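Local coordinates for mandelate racemase / muconate lactonizing enzyme (Burkholderia pseudomallei, PDB 2POD), which is of unknown function but belongs to the enolase superfamily, whose members typically use a metal ion in abstracting a proton next to a carboxylate, and may be a lyase, at residues B[151-154]-B[155-159]; B[195-198]-B[199-203]; B[209-212]-B[213-217]; B[235-239]-B[240-244]. One frame throughout, in Å; residues are numbered along the deposited sequence.

Contact 1 (B[151-154]-B[155-159]); sequences DDLN and AFLHR
Phe-156 reaches back over the turn before it and meets Asp-152 and Leu-153. Its CB lies near Asp-152 O, the carbonyl that accepts the Phe-156 amide. Its CG is in the crowded position between backbone N and carbonyl carbon (chi1 89°), which keeps the ring above that turn. CG is 3.8 Å from Leu-153 O, an oxygen that lies over one ring face, offset toward the rim. CD1 comes to 3.4 Å from Asp-152 O. CE1 passes to hydrocarbon and touches Leu-153 CD1 at 3.7 Å. CZ meets the same methyl slightly farther on. Helix 152-158 belongs to the barrel domain of the enolase superfamily and packs on helix 160-170 through Leu-163. Trp-178 adds an edge-to-face contact to Phe-156. The backbone bonds run from residue i+4 to residue i, and the first joins Ala-155 N to Asp-151 O at 2.8 Å. Leu-153 and Leu-157 lie side by side, with CG of the first 4.1 Å from CD1 of the second. Asn-154 and His-158 also run alongside each other. The amide of Asn-154 is nearly coplanar with the imidazole, and its OD1 lies at the ring edge, 3.9 Å from His-158 NE2. At the helix ends, Asp-151 OD2 meets Arg-159 NH2 at 3.4 Å in a salt bridge with a weak hydrogen bond, OD2 lying at the guanidinium edge near its plane.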
loop_
_atom_site.group_PDB
_atom_site.type_symbol
_atom_site.label_atom_id
_atom_site.label_comp_id
_atom_site.label_asym_id
_atom_site.label_seq_id
_atom_site.Cartn_x
_atom_site.Cartn_y
_atom_site.Cartn_z
ATOM N N ASP B 151 22.810 44.946 1.699
ATOM C CA ASP B 151 22.555 44.712 0.281
ATOM C C ASP B 151 22.556 43.205 -0.016
ATOM O O ASP B 151 23.323 42.725 -0.851
ATOM C CB ASP B 151 23.630 45.439 -0.543
ATOM C CG ASP B 151 23.254 45.598 -2.006
ATOM O OD1 ASP B 151 22.057 45.789 -2.313
ATOM O OD2 ASP B 151 24.171 45.529 -2.851
ATOM N N ASP B 152 21.684 42.467 0.670
ATOM C CA ASP B 152 21.925 41.052 0.970
ATOM C C ASP B 152 21.585 40.095 -0.176
ATOM O O ASP B 152 22.169 39.019 -0.274
ATOM C CB ASP B 152 21.208 40.636 2.260
ATOM C CG ASP B 152 21.890 41.164 3.516
ATOM O OD1 ASP B 152 23.031 41.671 3.427
ATOM O OD2 ASP B 152 21.282 41.071 4.603
ATOM N N LEU B 153 20.643 40.493 -1.032
ATOM C CA LEU B 153 20.376 39.794 -2.291
ATOM C C LEU B 153 21.562 39.855 -3.248
ATOM O O LEU B 153 22.008 38.822 -3.749
ATOM C CB LEU B 153 19.112 40.334 -2.968
ATOM C CG LEU B 153 18.794 39.802 -4.372
ATOM C CD1 LEU B 153 18.065 38.462 -4.320
ATOM C CD2 LEU B 153 18.008 40.824 -5.182
ATOM N N ASN B 154 22.067 41.064 -3.490
ATOM C CA ASN B 154 23.233 41.255 -4.348
ATOM C C ASN B 154 24.497 40.669 -3.744
ATOM O O ASN B 154 25.351 40.155 -4.466
ATOM C CB ASN B 154 23.437 42.737 -4.680
ATOM C CG ASN B 154 22.573 43.199 -5.842
ATOM O OD1 ASN B 154 22.704 42.708 -6.969
ATOM N ND2 ASN B 154 21.682 44.150 -5.572
ATOM N N ALA B 155 24.597 40.741 -2.416
ATOM C CA ALA B 155 25.673 40.093 -1.677
ATOM C C ALA B 155 25.767 38.580 -1.932
ATOM O O ALA B 155 26.844 38.100 -2.274
ATOM C CB ALA B 155 25.582 40.404 -0.188
ATOM N N PHE B 156 24.661 37.840 -1.805
ATOM C CA PHE B 156 24.708 36.395 -2.089
ATOM C C PHE B 156 24.937 36.000 -3.548
ATOM O O PHE B 156 25.512 34.942 -3.827
ATOM C CB PHE B 156 23.606 35.571 -1.380
ATOM C CG PHE B 156 22.295 35.431 -2.143
ATOM C CD1 PHE B 156 21.144 36.053 -1.669
ATOM C CD2 PHE B 156 22.188 34.610 -3.266
ATOM C CE1 PHE B 156 19.923 35.909 -2.326
ATOM C CE2 PHE B 156 20.972 34.466 -3.942
ATOM C CZ PHE B 156 19.836 35.114 -3.467
ATOM N N LEU B 157 24.495 36.858 -4.464
ATOM C CA LEU B 157 24.680 36.627 -5.892
ATOM C C LEU B 157 26.142 36.694 -6.322
ATOM O O LEU B 157 26.558 35.967 -7.222
ATOM C CB LEU B 157 23.826 37.594 -6.716
ATOM C CG LEU B 157 22.333 37.254 -6.775
ATOM C CD1 LEU B 157 21.500 38.472 -7.153
ATOM C CD2 LEU B 157 22.064 36.085 -7.721
ATOM N N HIS B 158 26.916 37.556 -5.664
ATOM C CA HIS B 158 28.214 37.973 -6.189
ATOM C C HIS B 158 29.365 37.785 -5.203
ATOM O O HIS B 158 30.408 37.235 -5.563
ATOM C CB HIS B 158 28.148 39.416 -6.705
ATOM C CG HIS B 158 27.027 39.655 -7.669
ATOM N ND1 HIS B 158 26.943 39.012 -8.886
ATOM C CD2 HIS B 158 25.934 40.450 -7.587
ATOM C CE1 HIS B 158 25.852 39.407 -9.516
ATOM N NE2 HIS B 158 25.221 40.278 -8.749
ATOM N N ARG B 159 29.122 38.325 -3.895
ATOM C CA ARG B 159 30.135 38.377 -2.829
ATOM C C ARG B 159 29.673 37.547 -1.625
ATOM O O ARG B 159 29.546 38.060 -0.510
ATOM C CB ARG B 159 30.417 39.832 -2.394
ATOM C CG ARG B 159 30.203 40.897 -3.491
ATOM C CD ARG B 159 30.287 42.332 -2.950
ATOM N NE ARG B 159 29.043 42.828 -2.330
ATOM C CZ ARG B 159 27.916 43.139 -2.988
ATOM N NH1 ARG B 159 27.824 42.991 -4.311
ATOM N NH2 ARG B 159 26.856 43.594 -2.315
#

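Contact 2 (B[195-198]-B[199-203]); sequences SDLK and RALEP
Asp-196 and Arg-199 lie side by side and form a salt bridge one turn apart. OD2 of Asp-196 does all the close touching. It is 2.8 Å from Arg-199 NH1, in a bond made weak by its bent N-H angle of 122°. The same OD2 is 3.0 Å from Arg-199 NH2, so one oxygen faces both terminal nitrogens. The carboxylate and guanidinium planes stand almost perpendicular, 87° apart. The arginine chain bends at chi3, which folds the guanidinium back along the helix. Ser-195 O then lies over one of its faces, offset toward the rim. That carbonyl also accepts Arg-199 N at 3.1 Å. These residues belong to helix 194-200, in the stretch between barrel strands 174-177 and 216-220. On another side of the helix Leu-197 and Leu-201 cross, with their CD1 methyls 4.1 Å apart. Leu-201 N also donates a weak bond to Leu-197 O at 2.9 Å. Both leucines continue onto Phe-180 and onto helix 227-237. Farther out, Tyr-183 touches Asp-196 and Arg-199, and Ser-193 OG bonds to Asp-196 N. Lys-198 turns to the assembly, its NZ forming a salt bridge with Asp-213 OD2 of the second subunit.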
loop_
_atom_site.group_PDB
_atom_site.type_symbol
_atom_site.label_atom_id
_atom_site.label_comp_id
_atom_site.label_asym_id
_atom_site.label_seq_id
_atom_site.Cartn_x
_atom_site.Cartn_y
_atom_site.Cartn_z
ATOM N N SER B 195 25.931 23.697 -17.050
ATOM C CA SER B 195 26.821 24.828 -16.824
ATOM C C SER B 195 26.145 25.942 -16.021
ATOM O O SER B 195 26.786 26.587 -15.188
ATOM C CB SER B 195 27.385 25.350 -18.156
ATOM O OG SER B 195 26.431 26.110 -18.883
ATOM N N ASP B 196 24.852 26.156 -16.266
ATOM C CA ASP B 196 24.041 27.056 -15.438
ATOM C C ASP B 196 23.881 26.543 -14.011
ATOM O O ASP B 196 23.766 27.333 -13.071
ATOM C CB ASP B 196 22.660 27.285 -16.066
ATOM C CG ASP B 196 22.667 28.373 -17.138
ATOM O OD1 ASP B 196 21.613 28.576 -17.781
ATOM O OD2 ASP B 196 23.714 29.031 -17.339
ATOM N N LEU B 197 23.882 25.222 -13.861
ATOM C CA LEU B 197 23.823 24.577 -12.559
ATOM C C LEU B 197 25.103 24.822 -11.768
ATOM O O LEU B 197 25.052 25.133 -10.575
ATOM C CB LEU B 197 23.547 23.071 -12.720
ATOM C CG LEU B 197 23.228 22.198 -11.496
ATOM C CD1 LEU B 197 22.412 22.918 -10.431
ATOM C CD2 LEU B 197 22.541 20.897 -11.907
ATOM N N LYS B 198 26.239 24.700 -12.452
ATOM C CA LYS B 198 27.556 24.920 -11.856
ATOM C C LYS B 198 27.795 26.389 -11.486
ATOM O O LYS B 198 28.525 26.684 -10.534
ATOM C CB LYS B 198 28.656 24.430 -12.800
ATOM C CG LYS B 198 29.861 23.837 -12.088
ATOM C CD LYS B 198 29.779 22.317 -12.016
ATOM C CE LYS B 198 30.671 21.669 -13.061
ATOM N NZ LYS B 198 29.911 20.703 -13.898
ATOM N N ARG B 199 27.172 27.295 -12.235
ATOM C CA ARG B 199 27.265 28.725 -11.962
ATOM C C ARG B 199 26.322 29.160 -10.840
ATOM O O ARG B 199 26.588 30.138 -10.142
ATOM C CB ARG B 199 26.989 29.534 -13.231
ATOM C CG ARG B 199 27.945 30.708 -13.435
ATOM C CD ARG B 199 27.646 31.492 -14.717
ATOM N NE ARG B 199 27.598 30.638 -15.906
ATOM C CZ ARG B 199 26.521 30.474 -16.673
ATOM N NH1 ARG B 199 25.386 31.105 -16.386
ATOM N NH2 ARG B 199 26.580 29.673 -17.730
ATOM N N ALA B 200 25.222 28.430 -10.678
ATOM C CA ALA B 200 24.328 28.617 -9.537
ATOM C C ALA B 200 24.845 27.941 -8.266
ATOM O O ALA B 200 24.410 28.267 -7.167
ATOM C CB ALA B 200 22.928 28.129 -9.876
ATOM N N LEU B 201 25.774 27.001 -8.424
ATOM C CA LEU B 201 26.441 26.364 -7.292
ATOM C C LEU B 201 27.538 27.225 -6.661
ATOM O O LEU B 201 27.945 26.980 -5.522
ATOM C CB LEU B 201 27.017 25.009 -7.712
ATOM C CG LEU B 201 26.358 23.717 -7.216
ATOM C CD1 LEU B 201 24.836 23.795 -7.200
ATOM C CD2 LEU B 201 26.823 22.542 -8.053
ATOM N N GLU B 202 28.013 28.221 -7.404
ATOM C CA GLU B 202 29.112 29.089 -6.959
ATOM C C GLU B 202 28.893 29.929 -5.680
ATOM O O GLU B 202 29.833 30.092 -4.905
ATOM C CB GLU B 202 29.636 29.952 -8.113
ATOM C CG GLU B 202 30.563 29.217 -9.081
ATOM C CD GLU B 202 30.898 30.037 -10.318
ATOM O OE1 GLU B 202 31.188 29.431 -11.374
ATOM O OE2 GLU B 202 30.869 31.286 -10.239
ATOM N N PRO B 203 27.666 30.465 -5.448
ATOM C CA PRO B 203 27.322 30.908 -4.086
ATOM C C PRO B 203 27.522 29.922 -2.928
ATOM O O PRO B 203 27.737 30.370 -1.807
ATOM C CB PRO B 203 25.847 31.292 -4.209
ATOM C CG PRO B 203 25.718 31.747 -5.606
ATOM C CD PRO B 203 26.573 30.793 -6.389
#

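Contact 3 (B[209-212]-B[213-217]); sequences RAVG and DKMDV
Val-211 O accepts two donors from Lys-214, at a type II' beta turn that links helix 202-210 to barrel strand 216-220. Gly-212 takes the first corner of the turn, where its positive phi (65°) suits a residue without a side chain. The backbone bond that closes the turn, Lys-214 N to Val-211 O, is weak at 3.4 Å, though nearly straight. The stronger donor is Lys-214 NZ, 2.9 Å from Val-211 O. It lies in the carbonyl plane on a lone pair. Bends at chi3 and chi4 curl the lysine chain back over its own turn to put NZ there. The next carbonyl, Gly-212 O, takes a hydrogen bond from a water at 2.9 Å. The same water donates to Met-215 O at 2.6 Å, so it bridges the turn to the residue just before the strand. Met-215 O has a further donor in Lys-194 NZ of the third subunit. Asp-213 OD2 forms a salt bridge with Lys-198 of that subunit. The apolar part of the contact is small and buried. Residue 215 is a selenomethionine, and Val-211 CG2 rests 3.7 Å from its CB and 4.2 Å from its CE.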
loop_
_atom_site.group_PDB
_atom_site.type_symbol
_atom_site.label_atom_id
_atom_site.label_comp_id
_atom_site.label_asym_id
_atom_site.label_seq_id
_atom_site.Cartn_x
_atom_site.Cartn_y
_atom_site.Cartn_z
ATOM N N ARG B 209 34.247 27.954 1.589
ATOM C CA ARG B 209 35.616 28.403 1.832
ATOM C C ARG B 209 35.729 29.429 2.962
ATOM O O ARG B 209 36.683 29.387 3.741
ATOM C CB ARG B 209 36.245 28.949 0.548
ATOM C CG ARG B 209 37.182 27.977 -0.143
ATOM C CD ARG B 209 36.449 27.133 -1.174
ATOM N NE ARG B 209 37.361 26.273 -1.927
ATOM C CZ ARG B 209 37.972 26.622 -3.058
ATOM N NH1 ARG B 209 38.781 25.763 -3.663
ATOM N NH2 ARG B 209 37.777 27.824 -3.590
ATOM N N ALA B 210 34.753 30.337 3.050
ATOM C CA ALA B 210 34.776 31.420 4.041
ATOM C C ALA B 210 34.524 30.947 5.474
ATOM O O ALA B 210 35.400 31.072 6.333
ATOM C CB ALA B 210 33.801 32.520 3.662
ATOM N N VAL B 211 33.336 30.401 5.727
ATOM C CA VAL B 211 32.929 30.043 7.089
ATOM C C VAL B 211 32.858 28.533 7.351
ATOM O O VAL B 211 33.063 28.092 8.486
ATOM C CB VAL B 211 31.613 30.747 7.528
ATOM C CG1 VAL B 211 31.850 32.224 7.792
ATOM C CG2 VAL B 211 30.540 30.583 6.492
ATOM N N GLY B 212 32.571 27.758 6.305
ATOM C CA GLY B 212 32.593 26.293 6.362
ATOM C C GLY B 212 31.550 25.689 7.284
ATOM O O GLY B 212 30.345 25.843 7.062
ATOM N N ASP B 213 32.036 25.023 8.332
ATOM C CA ASP B 213 31.215 24.362 9.352
ATOM C C ASP B 213 30.259 25.276 10.119
ATOM O O ASP B 213 29.240 24.812 10.636
ATOM C CB ASP B 213 32.124 23.658 10.365
ATOM C CG ASP B 213 32.344 22.193 10.041
ATOM O OD1 ASP B 213 31.779 21.700 9.040
ATOM O OD2 ASP B 213 33.088 21.532 10.798
ATOM N N LYS B 214 30.595 26.561 10.199
ATOM C CA LYS B 214 30.020 27.460 11.198
ATOM C C LYS B 214 28.643 27.979 10.797
ATOM O O LYS B 214 27.883 28.446 11.640
ATOM C CB LYS B 214 30.974 28.626 11.486
ATOM C CG LYS B 214 31.994 28.343 12.587
ATOM C CD LYS B 214 32.953 29.513 12.781
ATOM C CE LYS B 214 34.339 29.210 12.216
ATOM N NZ LYS B 214 34.385 29.296 10.727
HETATM N N MSE B 215 28.337 27.881 9.507
HETATM C CA MSE B 215 27.076 28.354 8.947
HETATM C C MSE B 215 26.218 27.184 8.462
HETATM O O MSE B 215 26.713 26.254 7.822
HETATM C CB MSE B 215 27.364 29.289 7.775
HETATM C CG MSE B 215 26.172 30.067 7.252
HETATM SE SE MSE B 215 25.680 31.564 8.393
HETATM C CE MSE B 215 27.413 32.458 8.545
ATOM N N ASP B 216 24.928 27.235 8.762
ATOM C CA ASP B 216 23.960 26.451 8.010
ATOM C C ASP B 216 23.429 27.268 6.830
ATOM O O ASP B 216 23.150 28.468 6.963
ATOM C CB ASP B 216 22.822 25.976 8.916
ATOM C CG ASP B 216 23.310 25.182 10.117
ATOM O OD1 ASP B 216 24.174 24.291 9.947
ATOM O OD2 ASP B 216 22.813 25.453 11.230
ATOM N N VAL B 217 23.309 26.620 5.672
ATOM C CA VAL B 217 22.743 27.260 4.481
ATOM C C VAL B 217 21.494 26.521 4.019
ATOM O O VAL B 217 21.540 25.333 3.695
ATOM C CB VAL B 217 23.733 27.332 3.292
ATOM C CG1 VAL B 217 23.386 28.507 2.392
ATOM C CG2 VAL B 217 25.156 27.436 3.772
HETATM O O HOH W 1 27.892 26.377 5.543
#

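Contact 4 (B[235-239]-B[240-244]); sequences EALRE and YETFW
Tyr-240 N donates to Leu-237 O at 3.1 Å and Glu-241 N donates weakly to Arg-238 O at 3.4 Å, closing two overlapping four-residue turns, 237-240 and 238-241, at the C-terminal end of the helix, before Glu-241 takes positive phi and psi, in the left-handed region, and the chain turns away toward barrel strand 244-246. This is an alpha-to-beta loop of the barrel domain.

Among the side chains, Glu-239 and Tyr-240 run side by side and point the same way. Glu-239 has its CG anti to the backbone N (chi1 -163°) and extends from there. This carries OE1 over one face of the tyrosine ring, 4.1 Å above the plane and offset toward the rim. Its nearest ring carbons are Tyr-240 CZ and CE1. The carboxylate is tilted 26° from the ring plane. On the buried side, Leu-237 CD2 reaches Thr-242 CG2 at 4.5 Å, a loose touch. Glu-239 OE1 forms a salt bridge with Arg-208 of helix 202-210, and Tyr-240 OH has a weak hydrogen bond to Glu-205 of that helix.

A carboxylate oxygen over a phenol face is unlikely to be attractive by itself. The arginine probably reduces that cost, since its positive charge would offset that of Glu-239, and it also touches Tyr-240. The arrangement thus couples this loop to helix 202-210 through charge as well as packing.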
loop_
_atom_site.group_PDB
_atom_site.type_symbol
_atom_site.label_atom_id
_atom_site.label_comp_id
_atom_site.label_asym_id
_atom_site.label_seq_id
_atom_site.Cartn_x
_atom_site.Cartn_y
_atom_site.Cartn_z
ATOM N N GLU B 235 20.684 16.556 -6.315
ATOM C CA GLU B 235 21.883 15.730 -6.460
ATOM C C GLU B 235 23.182 16.556 -6.453
ATOM O O GLU B 235 24.172 16.156 -5.834
ATOM C CB GLU B 235 21.781 14.858 -7.727
ATOM C CG GLU B 235 23.038 14.033 -8.080
ATOM C CD GLU B 235 23.294 12.855 -7.139
ATOM O OE1 GLU B 235 22.365 12.430 -6.415
ATOM O OE2 GLU B 235 24.436 12.344 -7.134
ATOM N N ALA B 236 23.157 17.709 -7.120
ATOM C CA ALA B 236 24.306 18.616 -7.156
ATOM C C ALA B 236 24.590 19.286 -5.803
ATOM O O ALA B 236 25.745 19.587 -5.483
ATOM C CB ALA B 236 24.123 19.657 -8.247
ATOM N N LEU B 237 23.536 19.499 -5.016
ATOM C CA LEU B 237 23.640 20.165 -3.717
ATOM C C LEU B 237 24.065 19.225 -2.580
ATOM O O LEU B 237 24.392 19.689 -1.478
ATOM C CB LEU B 237 22.318 20.851 -3.360
ATOM C CG LEU B 237 21.938 22.126 -4.114
ATOM C CD1 LEU B 237 20.561 22.584 -3.681
ATOM C CD2 LEU B 237 22.956 23.229 -3.860
ATOM N N ARG B 238 24.062 17.919 -2.858
ATOM C CA ARG B 238 24.427 16.878 -1.888
ATOM C C ARG B 238 25.816 17.083 -1.281
ATOM O O ARG B 238 25.999 16.942 -0.071
ATOM C CB ARG B 238 24.327 15.498 -2.546
ATOM C CG ARG B 238 24.689 14.313 -1.661
ATOM C CD ARG B 238 24.505 12.999 -2.407
ATOM N NE ARG B 238 23.121 12.824 -2.848
ATOM C CZ ARG B 238 22.181 12.182 -2.157
ATOM N NH1 ARG B 238 22.462 11.632 -0.978
ATOM N NH2 ARG B 238 20.953 12.090 -2.650
ATOM N N GLU B 239 26.767 17.442 -2.139
ATOM C CA GLU B 239 28.147 17.761 -1.774
ATOM C C GLU B 239 28.287 18.861 -0.699
ATOM O O GLU B 239 29.138 18.769 0.190
ATOM C CB GLU B 239 28.893 18.165 -3.045
ATOM C CG GLU B 239 30.407 18.148 -2.951
ATOM C CD GLU B 239 31.049 19.107 -3.938
ATOM O OE1 GLU B 239 31.840 19.970 -3.501
ATOM O OE2 GLU B 239 30.757 19.005 -5.148
ATOM N N TYR B 240 27.438 19.883 -0.779
ATOM C CA TYR B 240 27.560 21.075 0.060
ATOM C C TYR B 240 26.836 20.988 1.403
ATOM O O TYR B 240 26.810 21.967 2.151
ATOM C CB TYR B 240 27.069 22.309 -0.703
ATOM C CG TYR B 240 27.949 22.698 -1.862
ATOM C CD1 TYR B 240 29.192 23.291 -1.648
ATOM C CD2 TYR B 240 27.543 22.474 -3.175
ATOM C CE1 TYR B 240 30.003 23.653 -2.709
ATOM C CE2 TYR B 240 28.352 22.834 -4.245
ATOM C CZ TYR B 240 29.580 23.425 -4.003
ATOM O OH TYR B 240 30.388 23.786 -5.054
ATOM N N GLU B 241 26.245 19.828 1.693
ATOM C CA GLU B 241 25.578 19.559 2.971
ATOM C C GLU B 241 24.681 20.709 3.451
ATOM O O GLU B 241 24.857 21.248 4.548
ATOM C CB GLU B 241 26.594 19.143 4.041
ATOM C CG GLU B 241 26.685 17.630 4.258
ATOM C CD GLU B 241 28.113 17.124 4.469
ATOM O OE1 GLU B 241 28.313 15.888 4.456
ATOM O OE2 GLU B 241 29.034 17.953 4.648
ATOM N N THR B 242 23.736 21.086 2.597
ATOM C CA THR B 242 22.779 22.149 2.893
ATOM C C THR B 242 21.808 21.753 4.016
ATOM O O THR B 242 21.533 20.567 4.237
ATOM C CB THR B 242 21.993 22.558 1.632
ATOM O OG1 THR B 242 21.408 21.394 1.031
ATOM C CG2 THR B 242 22.917 23.225 0.625
ATOM N N PHE B 243 21.304 22.752 4.729
ATOM C CA PHE B 243 20.490 22.508 5.909
ATOM C C PHE B 243 19.051 22.086 5.574
ATOM O O PHE B 243 18.498 21.211 6.236
ATOM C CB PHE B 243 20.503 23.731 6.824
ATOM C CG PHE B 243 19.919 23.487 8.180
ATOM C CD1 PHE B 243 20.634 22.779 9.137
ATOM C CD2 PHE B 243 18.651 23.961 8.502
ATOM C CE1 PHE B 243 20.099 22.543 10.390
ATOM C CE2 PHE B 243 18.099 23.735 9.763
ATOM C CZ PHE B 243 18.822 23.028 10.707
ATOM N N TRP B 244 18.461 22.721 4.562
ATOM C CA TRP B 244 17.148 22.340 4.049
ATOM C C TRP B 244 16.885 22.803 2.623
ATOM O O TRP B 244 17.441 23.800 2.182
ATOM C CB TRP B 244 16.010 22.723 5.014
ATOM C CG TRP B 244 15.450 24.149 4.993
ATOM C CD1 TRP B 244 15.145 24.918 3.899
ATOM C CD2 TRP B 244 15.053 24.920 6.138
ATOM N NE1 TRP B 244 14.619 26.117 4.292
ATOM C CE2 TRP B 244 14.549 26.148 5.660
ATOM C CE3 TRP B 244 15.096 24.696 7.524
ATOM C CZ2 TRP B 244 14.081 27.152 6.517
ATOM C CZ3 TRP B 244 14.631 25.695 8.378
ATOM C CH2 TRP B 244 14.132 26.909 7.870
#

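All four contacts follow one another along the chain in the barrel domain. Contact 2 touches contact 1 through Pro-203 CG, 3.7 Å from Phe-156 O; their centres are about 15 Å apart. Contacts 2 and 4 pack more closely, with centres about 13 Å apart and Leu-201 CG 3.7 Å from Tyr-240 CE2. Contacts 3 and 4 lead into neighbouring parallel strands, and Val-217 O probably accepts Phe-243 N at 2.8 Å. Those strands carry Glu-220 and Glu-246, which bind sodium with Glu-272. Trp-244 NE1 bonds to Glu-246. The Phe-156 side chain is about 11 Å from a sodium ion. An intersubunit salt bridge joins contact 2 of one copy to contact 3 of another.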